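PDB 3WP9: Ice-binding protein, which binds to the surface of ice crystals, inhibiting their growth and their recrystallization into larger grains. Local coordinates for residues A61-L64 and P65-N69; N129-M132 and D133-W136. All blocks are in the same frame, centred on the assembly; numbering follows the deposited sequence.

Contact 1. Residues A61-L64 and P65-N69; sequences AGPL and PCSIN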
ATOM      1  N   ALA A  61      15.519 -18.436  -7.861  1.00 26.26           N
ATOM      2  CA  ALA A  61      14.681 -19.369  -7.077  1.00 25.87           C
ATOM      3  C   ALA A  61      13.156 -19.044  -7.045  1.00 25.32           C
ATOM      4  O   ALA A  61      12.360 -19.736  -6.387  1.00 26.02           O
ATOM      5  CB  ALA A  61      15.229 -19.498  -5.655  1.00 27.08           C
ATOM      6  N   GLY A  62      12.761 -17.997  -7.753  1.00 25.14           N
ATOM      7  CA  GLY A  62      11.388 -17.565  -7.784  1.00 24.43           C
ATOM      8  C   GLY A  62      10.520 -18.312  -8.782  1.00 25.00           C
ATOM      9  O   GLY A  62      10.951 -19.277  -9.439  1.00 23.60           O
ATOM     10  N   PRO A  63       9.259 -17.867  -8.937  1.00 22.54           N
ATOM     11  CA  PRO A  63       8.255 -18.532  -9.776  1.00 21.61           C
ATOM     12  C   PRO A  63       8.724 -18.677 -11.222  1.00 25.08           C
ATOM     13  O   PRO A  63       9.251 -17.731 -11.815  1.00 23.02           O
ATOM     14  CB  PRO A  63       7.037 -17.603  -9.677  1.00 23.61           C
ATOM     15  CG  PRO A  63       7.183 -17.048  -8.299  1.00 23.47           C
ATOM     16  CD  PRO A  63       8.657 -16.817  -8.068  1.00 20.71           C
ATOM     17  N   LEU A  64       8.463 -19.839 -11.783  1.00 28.05           N
ATOM     18  CA  LEU A  64       8.784 -20.114 -13.163  1.00 28.30           C
ATOM     19  C   LEU A  64       7.480 -20.118 -13.926  1.00 30.66           C
ATOM     20  O   LEU A  64       6.460 -20.610 -13.418  1.00 27.90           O
ATOM     21  CB  LEU A  64       9.468 -21.482 -13.239  1.00 31.02           C
ATOM     22  CG  LEU A  64      10.703 -21.640 -12.336  1.00 32.97           C
ATOM     23  CD1 LEU A  64      11.224 -23.072 -12.179  1.00 33.86           C
ATOM     24  CD2 LEU A  64      11.819 -20.723 -12.825  1.00 35.80           C
ATOM     25  N   PRO A  65       7.510 -19.642 -15.155  1.00 26.79           N
ATOM     26  CA  PRO A  65       8.736 -19.258 -15.870  1.00 30.28           C
ATOM     27  C   PRO A  65       9.104 -17.772 -15.808  1.00 32.72           C
ATOM     28  O   PRO A  65      10.201 -17.398 -16.233  1.00 33.75           O
ATOM     29  CB  PRO A  65       8.349 -19.585 -17.310  1.00 31.54           C
ATOM     30  CG  PRO A  65       6.905 -19.164 -17.359  1.00 29.13           C
ATOM     31  CD  PRO A  65       6.329 -19.627 -16.067  1.00 29.44           C
ATOM     32  N   CYS A  66       8.175 -16.952 -15.297  1.00 26.97           N
ATOM     33  CA  CYS A  66       8.167 -15.505 -15.490  1.00 29.56           C
ATOM     34  C   CYS A  66       9.126 -14.701 -14.604  1.00 27.56           C
ATOM     35  O   CYS A  66       9.430 -13.548 -14.921  1.00 29.41           O
ATOM     36  CB  CYS A  66       6.754 -14.997 -15.280  1.00 31.62           C
ATOM     37  SG  CYS A  66       6.305 -15.045 -13.504  1.00 34.07           S
ATOM     38  N   SER A  67       9.624 -15.248 -13.498  1.00 24.43           N
ATOM     39  CA  SER A  67      10.365 -14.342 -12.627  1.00 24.15           C
ATOM     40  C   SER A  67      11.708 -13.943 -13.248  1.00 27.65           C
ATOM     41  O   SER A  67      12.280 -14.708 -14.054  1.00 22.76           O
ATOM     42  CB  SER A  67      10.551 -14.885 -11.212  1.00 26.78           C
ATOM     43  OG  SER A  67      11.330 -16.078 -11.204  1.00 27.84           O
ATOM     44  N   ILE A  68      12.207 -12.772 -12.833  1.00 21.43           N
ATOM     45  CA  ILE A  68      13.405 -12.157 -13.429  1.00 21.87           C
ATOM     46  C   ILE A  68      14.431 -11.911 -12.342  1.00 22.27           C
ATOM     47  O   ILE A  68      14.139 -11.284 -11.292  1.00 21.45           O
ATOM     48  CB  ILE A  68      13.018 -10.849 -14.116  1.00 26.13           C
ATOM     49  CG1 ILE A  68      12.099 -11.182 -15.314  1.00 29.96           C
ATOM     50  CG2 ILE A  68      14.316 -10.149 -14.510  1.00 28.63           C
ATOM     51  CD1 ILE A  68      11.137 -10.086 -15.742  1.00 31.12           C
ATOM     52  N   ASN A  69      15.589 -12.520 -12.530  1.00 22.50           N
ATOM     53  CA  ASN A  69      16.685 -12.386 -11.574  1.00 24.29           C
ATOM     54  C   ASN A  69      17.259 -10.967 -11.731  1.00 26.68           C
ATOM     55  O   ASN A  69      17.985 -10.680 -12.684  1.00 27.23           O
ATOM     56  CB  ASN A  69      17.753 -13.459 -11.896  1.00 27.36           C
ATOM     57  CG  ASN A  69      18.804 -13.590 -10.826  1.00 36.05           C
ATOM     58  OD1 ASN A  69      19.034 -12.660 -10.058  1.00 43.47           O
ATOM     59  ND2 ASN A  69      19.457 -14.757 -10.751  1.00 35.88           N
TER
HETATM   60  O   HOH W   1      13.664 -16.382  -9.904  1.00 27.43           O
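S67 turns its side chain back over the loop that precedes it and holds the carbonyl of P63 with two donors. The backbone N of S67 lies 3.0 Å from P63 O, nearly in line with the C=O bond, while S67 OG gives its proton to the same oxygen from 2.7 Å, about 35° above the carbonyl plane. With chi1 at 63°, OG sits between the serine's own N and carbonyl carbon, which folds the hydroxyl over the turn, 3.4 Å from G62 C. On the other side of OG is a water at 2.7 Å that donates to it and accepts from G62 N at 2.8 Å, so the hydroxyl donates one hydrogen bond and accepts another. Beside this polar chain, P63 brings ring carbon CD against the serine, 4.1 Å from S67 CB.

The bond from S67 N to P63 O closes a five-residue alpha-turn, and the peptide bond between L64 and P65 inside it is cis. The loop holding this turn leads from strand 55-57 into strand 67-69, the outermost strand at one end of the long parallel sheet in this right-handed beta-helix. I68 joins that sheet by backbone bonds to M55 and T57. With an alanine in place of S67, P63 O is likely to keep just the backbone N of this residue as a donor, the water would lose the hydroxyl it donates to, and the carbonyl could tilt more easily.

L64 and P65, both exposed, form the outer bend, with L64 CB against P65 N. C66 SG forms a disulfide with C48, and P63, C66 and S67 all touch M55.

Contact 2. Residues N129-M132 and D133-W136; sequences NGTM and DDVW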
ATOM      1  N   ASN A 129     -11.803  13.630   0.168  1.00 20.91           N
ATOM      2  CA  ASN A 129     -12.314  14.592  -0.780  1.00 22.76           C
ATOM      3  C   ASN A 129     -11.280  15.704  -1.074  1.00 20.73           C
ATOM      4  O   ASN A 129     -10.844  16.397  -0.134  1.00 22.37           O
ATOM      5  CB  ASN A 129     -13.577  15.231  -0.244  1.00 23.71           C
ATOM      6  CG  ASN A 129     -14.194  16.175  -1.270  1.00 22.46           C
ATOM      7  OD1 ASN A 129     -14.725  15.736  -2.269  1.00 25.08           O
ATOM      8  ND2 ASN A 129     -14.068  17.479  -1.036  1.00 29.33           N
ATOM      9  N   GLY A 130     -10.908  15.784  -2.325  1.00 21.10           N
ATOM     10  CA  GLY A 130     -10.099  16.895  -2.835  1.00 23.11           C
ATOM     11  C   GLY A 130      -9.906  16.753  -4.308  1.00 22.48           C
ATOM     12  O   GLY A 130     -10.556  15.952  -4.955  1.00 27.40           O
ATOM     13  N   THR A 131      -9.035  17.583  -4.893  1.00 26.31           N
ATOM     14  CA  THR A 131      -8.778  17.546  -6.317  1.00 29.14           C
ATOM     15  C   THR A 131      -7.695  16.536  -6.620  1.00 31.29           C
ATOM     16  O   THR A 131      -7.050  16.005  -5.679  1.00 28.83           O
ATOM     17  CB  THR A 131      -8.300  18.956  -6.812  1.00 32.80           C
ATOM     18  OG1 THR A 131      -6.966  19.196  -6.317  1.00 32.63           O
ATOM     19  CG2 THR A 131      -9.216  20.052  -6.267  1.00 33.70           C
ATOM     20  N   MET A 132      -7.456  16.295  -7.912  1.00 31.21           N
ATOM     21  CA  MET A 132      -6.351  15.450  -8.365  1.00 35.16           C
ATOM     22  C   MET A 132      -4.932  15.862  -7.951  1.00 34.45           C
ATOM     23  O   MET A 132      -3.992  15.089  -8.165  1.00 34.46           O
ATOM     24  CB  MET A 132      -6.397  15.139  -9.878  1.00 37.27           C
ATOM     25  CG  MET A 132      -6.155  16.338 -10.773  1.00 50.62           C
ATOM     26  SD  MET A 132      -7.643  16.835 -11.678  1.00 73.33           S
ATOM     27  CE  MET A 132      -8.784  17.400 -10.375  1.00 51.87           C
ATOM     28  N   ASP A 133      -4.768  17.037  -7.333  1.00 36.48           N
ATOM     29  CA  ASP A 133      -3.420  17.494  -6.914  1.00 35.96           C
ATOM     30  C   ASP A 133      -3.210  17.442  -5.437  1.00 32.81           C
ATOM     31  O   ASP A 133      -2.121  17.749  -4.966  1.00 35.02           O
ATOM     32  CB  ASP A 133      -3.203  18.968  -7.290  1.00 42.99           C
ATOM     33  CG  ASP A 133      -3.233  19.203  -8.767  1.00 45.55           C
ATOM     34  OD1 ASP A 133      -2.711  18.360  -9.531  1.00 44.21           O
ATOM     35  OD2 ASP A 133      -3.784  20.255  -9.152  1.00 53.97           O
ATOM     36  N   ASP A 134      -4.258  17.142  -4.694  1.00 26.56           N
ATOM     37  CA  ASP A 134      -4.220  17.251  -3.273  1.00 25.83           C
ATOM     38  C   ASP A 134      -3.620  15.967  -2.742  1.00 23.51           C
ATOM     39  O   ASP A 134      -3.719  14.914  -3.382  1.00 23.88           O
ATOM     40  CB  ASP A 134      -5.609  17.411  -2.698  1.00 29.93           C
ATOM     41  CG  ASP A 134      -6.224  18.771  -3.024  1.00 38.45           C
ATOM     42  OD1 ASP A 134      -5.419  19.736  -3.160  1.00 38.41           O
ATOM     43  OD2 ASP A 134      -7.474  18.853  -3.156  1.00 34.34           O
ATOM     44  N   VAL A 135      -3.070  16.090  -1.561  1.00 23.13           N
ATOM     45  CA  VAL A 135      -2.272  15.016  -0.980  1.00 24.03           C
ATOM     46  C   VAL A 135      -2.698  14.835   0.473  1.00 21.33           C
ATOM     47  O   VAL A 135      -2.994  15.796   1.243  1.00 21.92           O
ATOM     48  CB  VAL A 135      -0.767  15.327  -1.155  1.00 22.65           C
ATOM     49  CG1 VAL A 135       0.109  14.337  -0.351  1.00 24.58           C
ATOM     50  CG2 VAL A 135      -0.369  15.280  -2.592  1.00 21.34           C
ATOM     51  N   TRP A 136      -2.748  13.539   0.872  1.00 19.63           N
ATOM     52  CA  TRP A 136      -2.986  13.164   2.244  1.00 19.12           C
ATOM     53  C   TRP A 136      -1.836  12.267   2.696  1.00 16.55           C
ATOM     54  O   TRP A 136      -1.389  11.424   1.950  1.00 18.93           O
ATOM     55  CB  TRP A 136      -4.273  12.320   2.399  1.00 18.50           C
ATOM     56  CG  TRP A 136      -5.576  12.999   2.080  1.00 18.11           C
ATOM     57  CD1 TRP A 136      -6.512  13.428   2.967  1.00 21.33           C
ATOM     58  CD2 TRP A 136      -6.062  13.299   0.773  1.00 18.36           C
ATOM     59  NE1 TRP A 136      -7.585  13.963   2.274  1.00 22.35           N
ATOM     60  CE2 TRP A 136      -7.319  13.916   0.935  1.00 19.58           C
ATOM     61  CE3 TRP A 136      -5.565  13.085  -0.521  1.00 16.90           C
ATOM     62  CZ2 TRP A 136      -8.087  14.349  -0.166  1.00 18.32           C
ATOM     63  CZ3 TRP A 136      -6.327  13.544  -1.640  1.00 20.38           C
ATOM     64  CH2 TRP A 136      -7.557  14.149  -1.426  1.00 16.45           C
TER
HETATM   65  O   HOH W   2      -5.356  13.684  -5.234  1.00 20.99           O
HETATM   66  O   HOH W   3      -5.853  21.360  -5.562  1.00 40.47           O
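A type I beta turn from T131 to D134 lies in the loop between strand 126-129 and strand 136-140 of the beta-helix, and the side chains of its two end residues cross each other at a slant. D134 N reaches T131 O at 3.2 Å, from well above the carbonyl plane. Inside it lies an ST turn: D133 N donates to T131 OG1 at 3.2 Å with a nearly straight bond (164°). That oxygen is brought within range by chi1 of 71°, which places it between the threonine's own N and carbonyl carbon.

D134 answers from the far end. Its carboxylate swings back so that OD2 takes the N-H of T131 at 2.7 Å, the donor standing 43° out of the carboxylate plane; OD2 also lies 3.3 Å from G130 CA, a spot where a side chain on G130 would collide with it. Two waters bridge the same pair, one between T131 O and D134 O, the other between T131 OG1 and D134 OD1.

Further in, W136 turns the edge of its indole to the start of the loop, CZ2 3.4 Å from N129 O, with G130 N also near the ring plane. NE1 on the same ring bonds to L109 O, and F128 meets the indole edge-to-face.

D134 OD1 is hydrogen-bonded to the backbone N of A1, so this buried carboxylate joins turn and chain start, and the terminal amine, if protonated, would probably help keep the aspartate ionised.

Contacts 1 and 2 are two tight, local loops on opposite sides of the chain's centre, about 38 Å apart between their centres and about 30 Å between nearest atoms, so neither touches the other. Each leads into a strand of the same long parallel sheet: 67-69 is outermost at one end, whereas 136-140 lies third from the other. Between the loops in sequence runs helix 71-89. They differ in their relation to the ice-binding residues, which are assigned by similarity: G62 in contact 1 lies about 6 Å from the side chain of T40, while contact 2 lies away from these sites and ties the loop to the N-terminus.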